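Long-range contact in U4/U6 snRNA-associated-splicing factor PRP24 (Saccharomyces cerevisiae, PDB 4N0T), which binds U6 snRNA, acts as a recycling factor of the spliceosome and is associated with the annealing of U6 and U4 snRNA: residues E279-L284 against G353-M358. Numbering follows the deposited sequence.
Sequences ETLICL and GTINDM. With SO4 (sulfate ion), chain C.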
loop_
_atom_site.group_PDB
_atom_site.type_symbol
_atom_site.label_atom_id
_atom_site.label_comp_id
_atom_site.label_asym_id
_atom_site.label_seq_id
_atom_site.Cartn_x
_atom_site.Cartn_y
_atom_site.Cartn_z
ATOM N N GLU A 279 -17.716 10.792 20.412
ATOM C CA GLU A 279 -18.882 9.928 20.533
ATOM C C GLU A 279 -19.436 9.512 19.166
ATOM O O GLU A 279 -20.317 8.663 19.093
ATOM C CB GLU A 279 -19.960 10.574 21.414
ATOM C CG GLU A 279 -20.637 11.797 20.820
ATOM C CD GLU A 279 -21.643 12.413 21.780
ATOM O OE1 GLU A 279 -21.502 12.198 23.007
ATOM O OE2 GLU A 279 -22.576 13.102 21.308
ATOM N N THR A 280 -18.902 10.089 18.089
ATOM C CA THR A 280 -19.326 9.703 16.741
ATOM C C THR A 280 -18.421 8.627 16.120
ATOM O O THR A 280 -18.670 8.176 14.996
ATOM C CB THR A 280 -19.377 10.899 15.774
ATOM O OG1 THR A 280 -18.048 11.381 15.527
ATOM C CG2 THR A 280 -20.237 12.025 16.340
ATOM N N LEU A 281 -17.369 8.236 16.834
ATOM C CA LEU A 281 -16.432 7.250 16.279
ATOM C C LEU A 281 -16.318 5.970 17.100
ATOM O O LEU A 281 -16.619 5.947 18.301
ATOM C CB LEU A 281 -15.042 7.868 16.078
ATOM C CG LEU A 281 -14.216 8.319 17.294
ATOM C CD1 LEU A 281 -13.421 7.167 17.903
ATOM C CD2 LEU A 281 -13.272 9.456 16.912
ATOM N N ILE A 282 -15.858 4.906 16.450
ATOM C CA ILE A 282 -15.464 3.694 17.156
ATOM C C ILE A 282 -14.128 3.225 16.591
ATOM O O ILE A 282 -13.718 3.654 15.512
ATOM C CB ILE A 282 -16.488 2.547 16.986
ATOM C CG1 ILE A 282 -16.456 2.008 15.553
ATOM C CG2 ILE A 282 -17.900 2.996 17.388
ATOM C CD1 ILE A 282 -17.367 0.800 15.345
ATOM N N CYS A 283 -13.446 2.355 17.328
ATOM C CA CYS A 283 -12.236 1.738 16.822
ATOM C C CYS A 283 -12.501 0.266 16.607
ATOM O O CYS A 283 -13.264 -0.346 17.358
ATOM C CB CYS A 283 -11.101 1.883 17.829
ATOM S SG CYS A 283 -10.552 3.599 18.016
ATOM N N LEU A 284 -11.878 -0.290 15.575
ATOM C CA LEU A 284 -11.878 -1.734 15.348
ATOM C C LEU A 284 -10.448 -2.234 15.500
ATOM O O LEU A 284 -9.515 -1.608 15.014
ATOM C CB LEU A 284 -12.373 -2.048 13.934
ATOM C CG LEU A 284 -13.814 -1.650 13.612
ATOM C CD1 LEU A 284 -14.186 -2.140 12.217
ATOM C CD2 LEU A 284 -14.802 -2.225 14.658
ATOM N N GLY A 353 -14.428 -0.648 20.239
ATOM C CA GLY A 353 -14.211 0.044 21.494
ATOM C C GLY A 353 -13.847 1.481 21.235
ATOM O O GLY A 353 -13.817 1.915 20.080
ATOM N N THR A 354 -13.577 2.222 22.304
ATOM C CA THR A 354 -13.105 3.592 22.172
ATOM C C THR A 354 -11.638 3.585 21.786
ATOM O O THR A 354 -10.994 2.523 21.762
ATOM C CB THR A 354 -13.215 4.331 23.505
ATOM O OG1 THR A 354 -12.342 3.704 24.450
ATOM C CG2 THR A 354 -14.645 4.296 24.022
ATOM N N ILE A 355 -11.097 4.773 21.503
ATOM C CA ILE A 355 -9.664 4.889 21.287
ATOM C C ILE A 355 -8.883 4.311 22.467
ATOM O O ILE A 355 -7.942 3.550 22.278
ATOM C CB ILE A 355 -9.244 6.359 21.014
ATOM C CG1 ILE A 355 -9.764 6.781 19.637
ATOM C CG2 ILE A 355 -7.723 6.509 21.090
ATOM C CD1 ILE A 355 -9.697 8.285 19.380
ATOM N N ASN A 356 -9.285 4.645 23.691
ATOM C CA ASN A 356 -8.560 4.142 24.853
ATOM C C ASN A 356 -8.681 2.622 25.029
ATOM O O ASN A 356 -7.735 1.975 25.496
ATOM C CB ASN A 356 -8.956 4.900 26.131
ATOM C CG ASN A 356 -8.407 6.319 26.165
ATOM O OD1 ASN A 356 -7.453 6.644 25.459
ATOM N ND2 ASN A 356 -9.012 7.173 26.988
ATOM N N ASP A 357 -9.819 2.055 24.631
ATOM C CA ASP A 357 -9.987 0.594 24.634
ATOM C C ASP A 357 -8.986 -0.047 23.678
ATOM O O ASP A 357 -8.347 -1.058 23.985
ATOM C CB ASP A 357 -11.398 0.196 24.176
ATOM C CG ASP A 357 -12.471 0.488 25.209
ATOM O OD1 ASP A 357 -12.167 0.528 26.426
ATOM O OD2 ASP A 357 -13.634 0.673 24.787
ATOM N N MET A 358 -8.879 0.539 22.491
ATOM C CA MET A 358 -7.941 0.056 21.491
ATOM C C MET A 358 -6.517 0.100 22.031
ATOM O O MET A 358 -5.765 -0.860 21.884
ATOM C CB MET A 358 -8.058 0.903 20.219
ATOM C CG MET A 358 -7.019 0.547 19.162
ATOM S SD MET A 358 -7.192 1.584 17.675
ATOM C CE MET A 358 -6.910 3.216 18.358
HETATM S S SO4 C . -12.154 5.417 28.190
HETATM O O1 SO4 C . -12.154 6.510 27.220
HETATM O O2 SO4 C . -10.947 5.490 29.022
HETATM O O3 SO4 C . -13.344 5.514 29.033
HETATM O O4 SO4 C . -12.206 4.150 27.465
#
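The thiol of Cys283 lies under the first turn of helix 355-365, with SG 3.6 Å from Ile355 CA and a similar distance from Ile355 CG1. Its torsion, SG anti to the carbonyl carbon (chi1 -68°), directs the sulfur at this turn. Met358 meets the same sulfur from an adjacent direction: CG extends anti to the backbone N (chi1 175°), and a bend at chi3 folds CE back to 3.7 Å from Cys283 SG. A small, polarisable thiol suits this place because helix backbone and two apolar side chains crowd one strand residue. Two residues earlier on the strand, Leu281 crosses Ile355 at about a right angle, Leu281 CD1 meeting Ile355 CG1 at 4.1 Å; Leu281 also touches Leu269, and Ile355 touches Leu270, both of helix 258-270. This is the occluded RNA-recognition motif of the protein, a four-stranded RRM core with a short extra strand, in which strand 281-285 is central and a C-terminal helix packs over the sheet face bearing Cys283. The last residue of the neighbouring strand, Gly353, forms an antiparallel hydrogen-bonded pair with Cys283: Cys283 N donates to Gly353 O at 2.8 Å, while the return bond from Gly353 N to Cys283 O is weak. Having no side chain suits Gly353, since a CB would collide with Asp357 CB. The chain then turns into the helix through a capping box: Asp357 N donates to Thr354 OG1 (3.0 Å), and Thr354 N reaches Asp357 OD2 (2.9 Å) from above the carboxylate plane. Without the carboxylate, as with an alanine at Asp357, Thr354 N would probably lose its acceptor and Arg360 its salt-bridge partner. On the solvent side, Thr354 OG1 and Asn356 ND2 donate to a sulfate, probably from the crystallisation liquor, which Arg360 also binds.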